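Local coordinates for protein SalCYP truncation (Salinispora tropica, PDB 7ABB) that belongs to the cytochrome P450 family of heme proteins and holds a heme c in its pocket, at residues 57-62 with 338-343; 77-82 with 89-94. All blocks are in the same frame, centred on the assembly; numbering follows the deposited sequence.

Contact 1 (57-62 with 338-343); sequences RDEDTF and GHHQCL. With HEC (heme c), chain B.
OE2 of E59 receives the ring nitrogen ND1 of H340 at 2.7 Å, the shortest polar bond joining 57-62 to 338-343. It is nevertheless weak, since the angle at the hydrogen is only 128°. E59 gets there because its chain leaves beside its own backbone N (chi1 -63°) and then runs extended, which brings the acid to the edge of the imidazole, near the ring plane. The second oxygen, OE1, lies at the edge of the H339 ring, 3.7 Å from CD2, with the carboxylate and that ring 67° out of parallel. A single acid therefore borders two consecutive histidines. The other nitrogen of H340, NE2, is hydrogen-bonded to the carbonyl O of I83; partners at both ring nitrogens, one of them weakly held, would restrict the rotation of the ring.

The type I turn from G338 to Q341 belongs to the cysteine ligand loop of the P450 fold, just ahead of helix 345-362. Beyond it, C342 SG binds the heme iron at 2.3 Å. R57 approaches the start of this turn with its aliphatic part, CG resting 4.0 Å from CA of G338. A water accepts from the N of G338 at 3.0 Å and, weakly, from NE of R57, whose NH2 is hydrogen-bonded to OG1 of T337.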
ATOM      1  N   ARG A  57      -3.754  -1.075 -17.737  1.00 20.43           N
ATOM      2  CA  ARG A  57      -4.833  -1.868 -18.314  1.00 21.35           C
ATOM      3  C   ARG A  57      -4.459  -2.592 -19.599  1.00 25.47           C
ATOM      4  O   ARG A  57      -5.309  -3.291 -20.147  1.00 30.27           O
ATOM      5  CB  ARG A  57      -6.056  -0.982 -18.574  1.00 22.98           C
ATOM      6  CG  ARG A  57      -6.704  -0.510 -17.288  1.00 22.64           C
ATOM      7  CD  ARG A  57      -7.700   0.622 -17.539  1.00 24.56           C
ATOM      8  NE  ARG A  57      -8.211   1.112 -16.252  1.00 28.17           N
ATOM      9  CZ  ARG A  57      -8.687   2.338 -16.051  1.00 36.70           C
ATOM     10  NH1 ARG A  57      -8.728   3.214 -17.056  1.00 33.32           N
ATOM     11  NH2 ARG A  57      -9.118   2.693 -14.846  1.00 35.10           N
ATOM     12  N   ASP A  58      -3.223  -2.453 -20.094  1.00 23.06           N
ATOM     13  CA  ASP A  58      -2.796  -3.091 -21.353  1.00 23.32           C
ATOM     14  C   ASP A  58      -1.525  -3.887 -21.069  1.00 26.51           C
ATOM     15  O   ASP A  58      -0.416  -3.450 -21.363  1.00 24.96           O
ATOM     16  CB  ASP A  58      -2.583  -2.049 -22.423  1.00 22.94           C
ATOM     17  CG  ASP A  58      -2.147  -2.628 -23.739  1.00 32.25           C
ATOM     18  OD1 ASP A  58      -2.144  -3.868 -23.864  1.00 32.45           O
ATOM     19  OD2 ASP A  58      -1.803  -1.826 -24.649  1.00 33.42           O
ATOM     20  N   GLU A  59      -1.693  -5.087 -20.516  1.00 25.84           N
ATOM     21  CA  GLU A  59      -0.541  -5.923 -20.203  1.00 26.58           C
ATOM     22  C   GLU A  59       0.126  -6.520 -21.441  1.00 24.75           C
ATOM     23  O   GLU A  59       1.272  -6.961 -21.346  1.00 31.15           O
ATOM     24  CB  GLU A  59      -0.955  -7.057 -19.269  1.00 29.62           C
ATOM     25  CG  GLU A  59      -1.437  -6.550 -17.958  1.00 34.92           C
ATOM     26  CD  GLU A  59      -1.707  -7.652 -16.970  1.00 37.49           C
ATOM     27  OE1 GLU A  59      -2.097  -8.774 -17.382  1.00 40.20           O
ATOM     28  OE2 GLU A  59      -1.526  -7.373 -15.775  1.00 42.86           O
ATOM     29  N   ASP A  60      -0.534  -6.523 -22.597  1.00 25.90           N
ATOM     30  CA  ASP A  60       0.140  -7.010 -23.799  1.00 26.03           C
ATOM     31  C   ASP A  60       1.177  -6.006 -24.290  1.00 26.92           C
ATOM     32  O   ASP A  60       2.113  -6.376 -25.006  1.00 34.59           O
ATOM     33  CB  ASP A  60      -0.871  -7.299 -24.910  1.00 30.64           C
ATOM     34  CG  ASP A  60      -1.829  -8.439 -24.576  1.00 35.51           C
ATOM     35  OD1 ASP A  60      -1.547  -9.261 -23.663  1.00 33.13           O
ATOM     36  OD2 ASP A  60      -2.864  -8.520 -25.267  1.00 48.89           O
ATOM     37  N   THR A  61       1.019  -4.730 -23.937  1.00 24.45           N
ATOM     38  CA  THR A  61       2.001  -3.710 -24.280  1.00 24.26           C
ATOM     39  C   THR A  61       2.961  -3.436 -23.130  1.00 23.41           C
ATOM     40  O   THR A  61       4.152  -3.179 -23.367  1.00 24.51           O
ATOM     41  CB  THR A  61       1.284  -2.401 -24.650  1.00 24.42           C
ATOM     42  OG1 THR A  61       0.440  -2.616 -25.782  1.00 27.86           O
ATOM     43  CG2 THR A  61       2.256  -1.255 -24.938  1.00 27.16           C
ATOM     44  N   PHE A  62       2.451  -3.475 -21.901  1.00 23.63           N
ATOM     45  CA  PHE A  62       3.196  -3.174 -20.679  1.00 22.16           C
ATOM     46  C   PHE A  62       3.190  -4.429 -19.798  1.00 21.48           C
ATOM     47  O   PHE A  62       2.287  -4.612 -18.981  1.00 22.40           O
ATOM     48  CB  PHE A  62       2.573  -1.988 -19.948  1.00 20.79           C
ATOM     49  CG  PHE A  62       2.641  -0.693 -20.712  1.00 22.47           C
ATOM     50  CD1 PHE A  62       3.769   0.091 -20.644  1.00 22.21           C
ATOM     51  CD2 PHE A  62       1.573  -0.271 -21.485  1.00 21.90           C
ATOM     52  CE1 PHE A  62       3.823   1.307 -21.322  1.00 24.32           C
ATOM     53  CE2 PHE A  62       1.631   0.948 -22.171  1.00 24.39           C
ATOM     54  CZ  PHE A  62       2.757   1.715 -22.085  1.00 22.96           C
ATOM     55  N   GLY A 338      -6.455  -2.077 -13.596  1.00 23.83           N
ATOM     56  CA  GLY A 338      -6.151  -3.237 -14.406  1.00 24.16           C
ATOM     57  C   GLY A 338      -6.097  -4.504 -13.567  1.00 24.32           C
ATOM     58  O   GLY A 338      -6.553  -4.535 -12.434  1.00 25.79           O
ATOM     59  N   HIS A 339      -5.471  -5.539 -14.127  1.00 24.10           N
ATOM     60  CA  HIS A 339      -5.601  -6.881 -13.550  1.00 25.44           C
ATOM     61  C   HIS A 339      -4.847  -7.028 -12.250  1.00 26.27           C
ATOM     62  O   HIS A 339      -5.206  -7.885 -11.427  1.00 26.49           O
ATOM     63  CB  HIS A 339      -5.084  -7.906 -14.540  1.00 25.31           C
ATOM     64  CG  HIS A 339      -5.994  -8.121 -15.706  1.00 31.06           C
ATOM     65  ND1 HIS A 339      -7.361  -8.234 -15.570  1.00 46.00           N
ATOM     66  CD2 HIS A 339      -5.738  -8.205 -17.031  1.00 35.95           C
ATOM     67  CE1 HIS A 339      -7.906  -8.407 -16.762  1.00 50.57           C
ATOM     68  NE2 HIS A 339      -6.943  -8.390 -17.667  1.00 40.50           N
ATOM     69  N   HIS A 340      -3.803  -6.232 -12.033  1.00 22.70           N
ATOM     70  CA  HIS A 340      -3.006  -6.336 -10.820  1.00 21.98           C
ATOM     71  C   HIS A 340      -3.442  -5.375  -9.711  1.00 20.96           C
ATOM     72  O   HIS A 340      -2.756  -5.262  -8.679  1.00 21.84           O
ATOM     73  CB  HIS A 340      -1.528  -6.148 -11.168  1.00 28.12           C
ATOM     74  CG  HIS A 340      -0.918  -7.362 -11.790  1.00 32.88           C
ATOM     75  ND1 HIS A 340      -0.967  -7.632 -13.142  1.00 36.22           N
ATOM     76  CD2 HIS A 340      -0.279  -8.408 -11.223  1.00 24.43           C
ATOM     77  CE1 HIS A 340      -0.372  -8.791 -13.376  1.00 30.48           C
ATOM     78  NE2 HIS A 340       0.062  -9.274 -12.224  1.00 32.81           N
ATOM     79  N   GLN A 341      -4.588  -4.714  -9.882  1.00 21.03           N
ATOM     80  CA  GLN A 341      -5.100  -3.773  -8.884  1.00 19.84           C
ATOM     81  C   GLN A 341      -5.091  -4.420  -7.497  1.00 18.21           C
ATOM     82  O   GLN A 341      -5.446  -5.584  -7.345  1.00 21.59           O
ATOM     83  CB  GLN A 341      -6.529  -3.359  -9.275  1.00 23.34           C
ATOM     84  CG  GLN A 341      -7.189  -2.247  -8.461  1.00 32.69           C
ATOM     85  CD  GLN A 341      -8.639  -2.073  -8.898  1.00 52.31           C
ATOM     86  OE1 GLN A 341      -9.498  -2.895  -8.578  1.00 58.19           O
ATOM     87  NE2 GLN A 341      -8.901  -1.037  -9.684  1.00 66.04           N
ATOM     88  N   CYS A 342      -4.690  -3.661  -6.489  1.00 18.22           N
ATOM     89  CA  CYS A 342      -4.406  -4.184  -5.151  1.00 18.15           C
ATOM     90  C   CYS A 342      -5.461  -5.159  -4.632  1.00 19.74           C
ATOM     91  O   CYS A 342      -6.639  -4.816  -4.517  1.00 21.19           O
ATOM     92  CB  CYS A 342      -4.287  -3.013  -4.183  1.00 17.49           C
ATOM     93  SG  CYS A 342      -3.923  -3.533  -2.494  1.00 17.90           S
ATOM     94  N   LEU A 343      -5.002  -6.359  -4.255  1.00 19.12           N
ATOM     95  CA  LEU A 343      -5.870  -7.351  -3.632  1.00 21.28           C
ATOM     96  C   LEU A 343      -6.391  -6.888  -2.279  1.00 21.41           C
ATOM     97  O   LEU A 343      -7.512  -7.230  -1.886  1.00 21.30           O
ATOM     98  CB  LEU A 343      -5.074  -8.644  -3.473  1.00 20.71           C
ATOM     99  CG  LEU A 343      -5.770  -9.866  -2.857  1.00 25.87           C
ATOM    100  CD1 LEU A 343      -6.872 -10.377  -3.779  1.00 28.23           C
ATOM    101  CD2 LEU A 343      -4.721 -10.950  -2.645  1.00 31.07           C
TER
HETATM  102 FE   HEC B 501      -1.660  -3.652  -2.303  1.00 17.53          FE
HETATM  103  CHA HEC B 501      -0.931  -4.819  -5.457  1.00 17.86           C
HETATM  104  CHB HEC B 501      -1.149  -0.460  -3.438  1.00 15.28           C
HETATM  105  CHC HEC B 501      -2.422  -2.465   0.823  1.00 16.76           C
HETATM  106  CHD HEC B 501      -1.801  -6.834  -1.099  1.00 18.73           C
HETATM  107  NA  HEC B 501      -1.133  -2.826  -4.066  1.00 17.11           N
HETATM  108  C1A HEC B 501      -0.916  -3.466  -5.286  1.00 17.29           C
HETATM  109  C2A HEC B 501      -0.653  -2.514  -6.345  1.00 18.43           C
HETATM  110  C3A HEC B 501      -0.731  -1.305  -5.760  1.00 18.94           C
HETATM  111  C4A HEC B 501      -1.021  -1.481  -4.358  1.00 15.59           C
HETATM  112  CMA HEC B 501      -0.516   0.074  -6.409  1.00 17.97           C
HETATM  113  CAA HEC B 501      -0.387  -2.835  -7.860  1.00 17.31           C
HETATM  114  CBA HEC B 501       1.080  -3.084  -8.191  1.00 21.19           C
HETATM  115  CGA HEC B 501       1.234  -3.329  -9.682  1.00 19.03           C
HETATM  116  O1A HEC B 501       2.383  -3.666 -10.049  1.00 23.43           O
HETATM  117  O2A HEC B 501       0.229  -3.180 -10.426  1.00 19.20           O
HETATM  118  NB  HEC B 501      -1.710  -1.832  -1.454  1.00 15.88           N
HETATM  119  C1B HEC B 501      -1.514  -0.626  -2.102  1.00 17.42           C
HETATM  120  C2B HEC B 501      -1.773   0.418  -1.157  1.00 17.41           C
HETATM  121  C3B HEC B 501      -2.149  -0.139   0.009  1.00 16.58           C
HETATM  122  C4B HEC B 501      -2.093  -1.551  -0.146  1.00 16.64           C
HETATM  123  CMB HEC B 501      -1.652   1.902  -1.558  1.00 18.92           C
HETATM  124  CAB HEC B 501      -2.523   0.429   1.354  1.00 18.96           C
HETATM  125  CBB HEC B 501      -2.851   1.887   1.395  1.00 24.71           C
HETATM  126  NC  HEC B 501      -2.006  -4.503  -0.484  1.00 17.62           N
HETATM  127  C1C HEC B 501      -2.392  -3.826   0.650  1.00 17.17           C
HETATM  128  C2C HEC B 501      -2.739  -4.781   1.668  1.00 16.81           C
HETATM  129  C3C HEC B 501      -2.582  -6.021   1.153  1.00 17.12           C
HETATM  130  C4C HEC B 501      -2.100  -5.845  -0.197  1.00 17.12           C
HETATM  131  CMC HEC B 501      -3.230  -4.390   3.064  1.00 16.62           C
HETATM  132  CAC HEC B 501      -2.769  -7.411   1.783  1.00 20.95           C
HETATM  133  CBC HEC B 501      -3.639  -7.563   3.030  1.00 42.76           C
HETATM  134  ND  HEC B 501      -1.388  -5.452  -3.120  1.00 16.02           N
HETATM  135  C1D HEC B 501      -1.506  -6.648  -2.411  1.00 18.87           C
HETATM  136  C2D HEC B 501      -1.283  -7.724  -3.324  1.00 19.32           C
HETATM  137  C3D HEC B 501      -1.008  -7.140  -4.665  1.00 20.45           C
HETATM  138  C4D HEC B 501      -1.116  -5.713  -4.453  1.00 18.52           C
HETATM  139  CMD HEC B 501      -1.305  -9.214  -2.958  1.00 20.45           C
HETATM  140  CAD HEC B 501      -0.697  -7.878  -5.979  1.00 20.74           C
HETATM  141  CBD HEC B 501      -2.003  -8.087  -6.707  1.00 18.15           C
HETATM  142  CGD HEC B 501      -1.748  -8.719  -8.061  1.00 23.69           C
HETATM  143  O1D HEC B 501      -2.710  -9.224  -8.678  1.00 21.43           O
HETATM  144  O2D HEC B 501      -0.578  -8.701  -8.494  1.00 24.00           O
HETATM  145  O   HOH W   1      -9.249  -1.814 -14.657  1.00 44.51           O

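Contact 2 (77-82 with 89-94); sequences RWIPLT and NEWRRR. With HEC (heme c), chain B.
I79 has CG2 opposite its backbone N, with CG1 beside that N (chi1 -61°), and W91 throws its indole off the helix with CG likewise beside the backbone N; together these torsions bring a methyl over an aromatic face. CG2 stands 3.6 Å from the centroid of the six-membered ring of W91 and only 11° off the ring normal, a CH-pi contact centred on the face. CD1 of I79 reaches toward the five-membered ring, 4.0 Å from NE1 of W91. P80, preceded by a cis peptide bond, adds a looser apolar touch, its CB 4.4 Å from CB of W91.

One helical position on, R92 has a bent chain that curls the guanidinium toward the heme. Its NH1 donates to O1D of a heme propionate at 2.6 Å, with an angle of 149° at the hydrogen and O1D near the guanidinium plane, at its edge. CG of P80 lies against the same propionate, 3.7 Å from CGD. Between 77-82 and 89-94 no hydrogen bond forms, and the side chains meet by apolar and CH-pi contact; a neighbouring bond, P80 O to H88 ND1, ties the loop to helix 86-95, while I215 and V220 also touch the indole. The arginine's positive charge would be expected to favour the ionised form of the propionate, with an apolar proline beside the pair.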
ATOM      1  N   ARG A  77       9.631 -15.016  -9.433  1.00 64.13           N
ATOM      2  CA  ARG A  77       8.237 -15.458  -9.443  1.00 54.14           C
ATOM      3  C   ARG A  77       7.610 -15.106  -8.093  1.00 50.02           C
ATOM      4  O   ARG A  77       7.722 -15.856  -7.120  1.00 58.92           O
ATOM      5  CB  ARG A  77       8.161 -16.951  -9.732  1.00 56.62           C
ATOM      6  CG  ARG A  77       6.755 -17.507  -9.857  1.00 51.13           C
ATOM      7  CD  ARG A  77       6.803 -18.998 -10.189  1.00 60.39           C
ATOM      8  NE  ARG A  77       5.483 -19.617 -10.100  1.00 64.12           N
ATOM      9  CZ  ARG A  77       4.649 -19.778 -11.122  1.00 67.68           C
ATOM     10  NH1 ARG A  77       4.987 -19.374 -12.341  1.00 66.45           N
ATOM     11  NH2 ARG A  77       3.469 -20.350 -10.924  1.00 70.67           N
ATOM     12  N   TRP A  78       6.949 -13.956  -8.041  1.00 39.40           N
ATOM     13  CA  TRP A  78       6.264 -13.488  -6.840  1.00 35.85           C
ATOM     14  C   TRP A  78       4.766 -13.593  -7.099  1.00 31.76           C
ATOM     15  O   TRP A  78       4.204 -12.802  -7.862  1.00 39.54           O
ATOM     16  CB  TRP A  78       6.666 -12.053  -6.496  1.00 34.10           C
ATOM     17  CG  TRP A  78       8.138 -11.863  -6.257  1.00 47.30           C
ATOM     18  CD1 TRP A  78       9.110 -11.719  -7.203  1.00 60.40           C
ATOM     19  CD2 TRP A  78       8.802 -11.786  -4.990  1.00 53.46           C
ATOM     20  NE1 TRP A  78      10.335 -11.558  -6.605  1.00 62.96           N
ATOM     21  CE2 TRP A  78      10.174 -11.596  -5.246  1.00 59.45           C
ATOM     22  CE3 TRP A  78       8.371 -11.858  -3.664  1.00 46.35           C
ATOM     23  CZ2 TRP A  78      11.114 -11.476  -4.229  1.00 58.16           C
ATOM     24  CZ3 TRP A  78       9.311 -11.741  -2.654  1.00 50.97           C
ATOM     25  CH2 TRP A  78      10.663 -11.553  -2.941  1.00 55.80           C
ATOM     26  N   ILE A  79       4.129 -14.568  -6.470  1.00 29.63           N
ATOM     27  CA  ILE A  79       2.709 -14.830  -6.705  1.00 27.84           C
ATOM     28  C   ILE A  79       1.880 -13.844  -5.890  1.00 31.06           C
ATOM     29  O   ILE A  79       2.025 -13.813  -4.655  1.00 27.79           O
ATOM     30  CB  ILE A  79       2.368 -16.263  -6.312  1.00 33.80           C
ATOM     31  CG1 ILE A  79       3.169 -17.266  -7.151  1.00 46.20           C
ATOM     32  CG2 ILE A  79       0.864 -16.505  -6.427  1.00 32.31           C
ATOM     33  CD1 ILE A  79       2.704 -17.385  -8.570  1.00 41.97           C
ATOM     34  N   PRO A  80       0.947 -13.105  -6.504  1.00 29.07           N
ATOM     35  CA  PRO A  80       0.569 -13.049  -7.924  1.00 25.46           C
ATOM     36  C   PRO A  80       1.158 -11.867  -8.688  1.00 33.29           C
ATOM     37  O   PRO A  80       0.783 -11.637  -9.826  1.00 27.37           O
ATOM     38  CB  PRO A  80      -0.944 -12.915  -7.860  1.00 25.88           C
ATOM     39  CG  PRO A  80      -1.175 -12.085  -6.615  1.00 30.10           C
ATOM     40  CD  PRO A  80      -0.045 -12.416  -5.658  1.00 32.08           C
ATOM     41  N   LEU A  81       2.077 -11.137  -8.053  1.00 28.62           N
ATOM     42  CA  LEU A  81       2.499  -9.829  -8.549  1.00 30.43           C
ATOM     43  C   LEU A  81       3.145  -9.901  -9.936  1.00 35.54           C
ATOM     44  O   LEU A  81       2.927  -9.015 -10.775  1.00 32.69           O
ATOM     45  CB  LEU A  81       3.459  -9.219  -7.529  1.00 40.50           C
ATOM     46  CG  LEU A  81       3.849  -7.745  -7.622  1.00 44.15           C
ATOM     47  CD1 LEU A  81       2.640  -6.808  -7.588  1.00 33.41           C
ATOM     48  CD2 LEU A  81       4.800  -7.436  -6.476  1.00 47.78           C
ATOM     49  N   THR A  82       3.956 -10.927 -10.193  1.00 30.23           N
ATOM     50  CA  THR A  82       4.786 -10.988 -11.392  1.00 31.15           C
ATOM     51  C   THR A  82       4.300 -12.018 -12.399  1.00 37.34           C
ATOM     52  O   THR A  82       5.035 -12.358 -13.335  1.00 36.59           O
ATOM     53  CB  THR A  82       6.241 -11.283 -11.024  1.00 42.16           C
ATOM     54  OG1 THR A  82       6.355 -12.619 -10.530  1.00 46.18           O
ATOM     55  CG2 THR A  82       6.729 -10.318  -9.967  1.00 50.70           C
ATOM     56  N   ASN A  89      -5.159 -14.660 -13.551  1.00 28.36           N
ATOM     57  CA  ASN A  89      -6.582 -14.498 -13.291  1.00 31.10           C
ATOM     58  C   ASN A  89      -7.105 -15.626 -12.399  1.00 32.64           C
ATOM     59  O   ASN A  89      -7.948 -15.394 -11.524  1.00 30.72           O
ATOM     60  CB  ASN A  89      -7.340 -14.415 -14.613  1.00 39.10           C
ATOM     61  CG  ASN A  89      -6.802 -13.293 -15.510  1.00 48.98           C
ATOM     62  OD1 ASN A  89      -6.381 -12.231 -15.027  1.00 72.12           O
ATOM     63  ND2 ASN A  89      -6.796 -13.533 -16.814  1.00 61.61           N
ATOM     64  N   GLU A  90      -6.563 -16.836 -12.551  1.00 28.19           N
ATOM     65  CA  GLU A  90      -7.013 -17.943 -11.711  1.00 29.25           C
ATOM     66  C   GLU A  90      -6.571 -17.742 -10.272  1.00 28.75           C
ATOM     67  O   GLU A  90      -7.340 -18.014  -9.346  1.00 29.52           O
ATOM     68  CB  GLU A  90      -6.494 -19.280 -12.236  1.00 30.88           C
ATOM     69  CG  GLU A  90      -7.263 -20.490 -11.711  1.00 36.89           C
ATOM     70  CD  GLU A  90      -6.806 -21.798 -12.340  1.00 39.90           C
ATOM     71  OE1 GLU A  90      -7.243 -22.864 -11.854  1.00 47.57           O
ATOM     72  OE2 GLU A  90      -6.007 -21.768 -13.303  1.00 45.21           O
ATOM     73  N   TRP A  91      -5.339 -17.277 -10.059  1.00 25.70           N
ATOM     74  CA  TRP A  91      -4.906 -16.969  -8.697  1.00 24.23           C
ATOM     75  C   TRP A  91      -5.819 -15.932  -8.063  1.00 24.26           C
ATOM     76  O   TRP A  91      -6.232 -16.078  -6.906  1.00 25.68           O
ATOM     77  CB  TRP A  91      -3.474 -16.445  -8.691  1.00 28.50           C
ATOM     78  CG  TRP A  91      -2.457 -17.511  -8.696  1.00 28.56           C
ATOM     79  CD1 TRP A  91      -1.701 -17.910  -9.753  1.00 30.84           C
ATOM     80  CD2 TRP A  91      -2.059 -18.317  -7.587  1.00 31.85           C
ATOM     81  NE1 TRP A  91      -0.855 -18.915  -9.368  1.00 31.60           N
ATOM     82  CE2 TRP A  91      -1.056 -19.189  -8.044  1.00 35.95           C
ATOM     83  CE3 TRP A  91      -2.454 -18.384  -6.253  1.00 30.56           C
ATOM     84  CZ2 TRP A  91      -0.440 -20.117  -7.219  1.00 38.55           C
ATOM     85  CZ3 TRP A  91      -1.846 -19.310  -5.437  1.00 34.01           C
ATOM     86  CH2 TRP A  91      -0.849 -20.167  -5.921  1.00 39.93           C
ATOM     87  N   ARG A  92      -6.136 -14.871  -8.798  1.00 23.74           N
ATOM     88  CA  ARG A  92      -6.988 -13.832  -8.230  1.00 23.18           C
ATOM     89  C   ARG A  92      -8.380 -14.383  -7.918  1.00 23.10           C
ATOM     90  O   ARG A  92      -8.971 -14.025  -6.893  1.00 25.85           O
ATOM     91  CB  ARG A  92      -7.060 -12.619  -9.160  1.00 23.90           C
ATOM     92  CG  ARG A  92      -5.752 -11.814  -9.214  1.00 26.69           C
ATOM     93  CD  ARG A  92      -5.374 -11.191  -7.877  1.00 26.91           C
ATOM     94  NE  ARG A  92      -6.362 -10.213  -7.424  1.00 27.28           N
ATOM     95  CZ  ARG A  92      -6.177  -8.888  -7.453  1.00 26.80           C
ATOM     96  NH1 ARG A  92      -5.041  -8.382  -7.912  1.00 23.78           N
ATOM     97  NH2 ARG A  92      -7.134  -8.069  -7.029  1.00 26.51           N
ATOM     98  N   ARG A  93      -8.908 -15.266  -8.768  1.00 25.13           N
ATOM     99  CA  ARG A  93     -10.219 -15.857  -8.490  1.00 27.59           C
ATOM    100  C   ARG A  93     -10.184 -16.682  -7.211  1.00 27.11           C
ATOM    101  O   ARG A  93     -11.126 -16.635  -6.412  1.00 30.91           O
ATOM    102  CB  ARG A  93     -10.700 -16.719  -9.665  1.00 30.45           C
ATOM    103  CG  ARG A  93     -11.146 -15.905 -10.867  1.00 35.97           C
ATOM    104  CD  ARG A  93     -11.890 -16.754 -11.888  1.00 50.68           C
ATOM    105  NE  ARG A  93     -11.021 -17.760 -12.495  1.00 65.19           N
ATOM    106  CZ  ARG A  93     -10.745 -17.855 -13.794  1.00 75.38           C
ATOM    107  NH1 ARG A  93      -9.936 -18.817 -14.224  1.00 74.49           N
ATOM    108  NH2 ARG A  93     -11.279 -17.011 -14.670  1.00 79.78           N
ATOM    109  N   ARG A  94      -9.126 -17.476  -7.018  1.00 27.84           N
ATOM    110  CA  ARG A  94      -9.028 -18.299  -5.815  1.00 26.93           C
ATOM    111  C   ARG A  94      -8.887 -17.442  -4.566  1.00 26.46           C
ATOM    112  O   ARG A  94      -9.463 -17.766  -3.518  1.00 26.84           O
ATOM    113  CB  ARG A  94      -7.851 -19.268  -5.931  1.00 28.20           C
ATOM    114  CG  ARG A  94      -7.896 -20.191  -7.167  1.00 34.22           C
ATOM    115  CD  ARG A  94      -8.190 -21.566  -6.823  1.00 38.13           C
ATOM    116  NE  ARG A  94      -8.271 -22.437  -7.999  1.00 45.85           N
ATOM    117  CZ  ARG A  94      -8.964 -23.567  -8.027  1.00 64.39           C
ATOM    118  NH1 ARG A  94      -9.635 -23.958  -6.951  1.00 60.98           N
ATOM    119  NH2 ARG A  94      -8.988 -24.300  -9.132  1.00 65.25           N
TER
HETATM  120 FE   HEC B 501      -1.660  -3.652  -2.303  1.00 17.53          FE
HETATM  121  CHA HEC B 501      -0.931  -4.819  -5.457  1.00 17.86           C
HETATM  122  CHB HEC B 501      -1.149  -0.460  -3.438  1.00 15.28           C
HETATM  123  CHC HEC B 501      -2.422  -2.465   0.823  1.00 16.76           C
HETATM  124  CHD HEC B 501      -1.801  -6.834  -1.099  1.00 18.73           C
HETATM  125  NA  HEC B 501      -1.133  -2.826  -4.066  1.00 17.11           N
HETATM  126  C1A HEC B 501      -0.916  -3.466  -5.286  1.00 17.29           C
HETATM  127  C2A HEC B 501      -0.653  -2.514  -6.345  1.00 18.43           C
HETATM  128  C3A HEC B 501      -0.731  -1.305  -5.760  1.00 18.94           C
HETATM  129  C4A HEC B 501      -1.021  -1.481  -4.358  1.00 15.59           C
HETATM  130  CMA HEC B 501      -0.516   0.074  -6.409  1.00 17.97           C
HETATM  131  CAA HEC B 501      -0.387  -2.835  -7.860  1.00 17.31           C
HETATM  132  CBA HEC B 501       1.080  -3.084  -8.191  1.00 21.19           C
HETATM  133  CGA HEC B 501       1.234  -3.329  -9.682  1.00 19.03           C
HETATM  134  O1A HEC B 501       2.383  -3.666 -10.049  1.00 23.43           O
HETATM  135  O2A HEC B 501       0.229  -3.180 -10.426  1.00 19.20           O
HETATM  136  NB  HEC B 501      -1.710  -1.832  -1.454  1.00 15.88           N
HETATM  137  C1B HEC B 501      -1.514  -0.626  -2.102  1.00 17.42           C
HETATM  138  C2B HEC B 501      -1.773   0.418  -1.157  1.00 17.41           C
HETATM  139  C3B HEC B 501      -2.149  -0.139   0.009  1.00 16.58           C
HETATM  140  C4B HEC B 501      -2.093  -1.551  -0.146  1.00 16.64           C
HETATM  141  CMB HEC B 501      -1.652   1.902  -1.558  1.00 18.92           C
HETATM  142  CAB HEC B 501      -2.523   0.429   1.354  1.00 18.96           C
HETATM  143  CBB HEC B 501      -2.851   1.887   1.395  1.00 24.71           C
HETATM  144  NC  HEC B 501      -2.006  -4.503  -0.484  1.00 17.62           N
HETATM  145  C1C HEC B 501      -2.392  -3.826   0.650  1.00 17.17           C
HETATM  146  C2C HEC B 501      -2.739  -4.781   1.668  1.00 16.81           C
HETATM  147  C3C HEC B 501      -2.582  -6.021   1.153  1.00 17.12           C
HETATM  148  C4C HEC B 501      -2.100  -5.845  -0.197  1.00 17.12           C
HETATM  149  CMC HEC B 501      -3.230  -4.390   3.064  1.00 16.62           C
HETATM  150  CAC HEC B 501      -2.769  -7.411   1.783  1.00 20.95           C
HETATM  151  CBC HEC B 501      -3.639  -7.563   3.030  1.00 42.76           C
HETATM  152  ND  HEC B 501      -1.388  -5.452  -3.120  1.00 16.02           N
HETATM  153  C1D HEC B 501      -1.506  -6.648  -2.411  1.00 18.87           C
HETATM  154  C2D HEC B 501      -1.283  -7.724  -3.324  1.00 19.32           C
HETATM  155  C3D HEC B 501      -1.008  -7.140  -4.665  1.00 20.45           C
HETATM  156  C4D HEC B 501      -1.116  -5.713  -4.453  1.00 18.52           C
HETATM  157  CMD HEC B 501      -1.305  -9.214  -2.958  1.00 20.45           C
HETATM  158  CAD HEC B 501      -0.697  -7.878  -5.979  1.00 20.74           C
HETATM  159  CBD HEC B 501      -2.003  -8.087  -6.707  1.00 18.15           C
HETATM  160  CGD HEC B 501      -1.748  -8.719  -8.061  1.00 23.69           C
HETATM  161  O1D HEC B 501      -2.710  -9.224  -8.678  1.00 21.43           O
HETATM  162  O2D HEC B 501      -0.578  -8.701  -8.494  1.00 24.00           O

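Contact 2 (77-82 with 89-94) is nested along the chain inside the long loop that contact 1 (57-62 with 338-343) closes, and their centres are 12 Å apart on the same side of the chain's centre. Contact 1 joins the connection between helix 49-56 and strand 62-63 to the cysteine loop before helix 345-362; contact 2 folds the approach to helix 86-95 back onto that helix. They touch directly, NH1 of R92 lying 2.9 Å from the carbonyl O of Q341, a probable hydrogen bond. Both border the heme, so segments far apart in sequence jointly shape its iron-ligand side and its propionate surroundings.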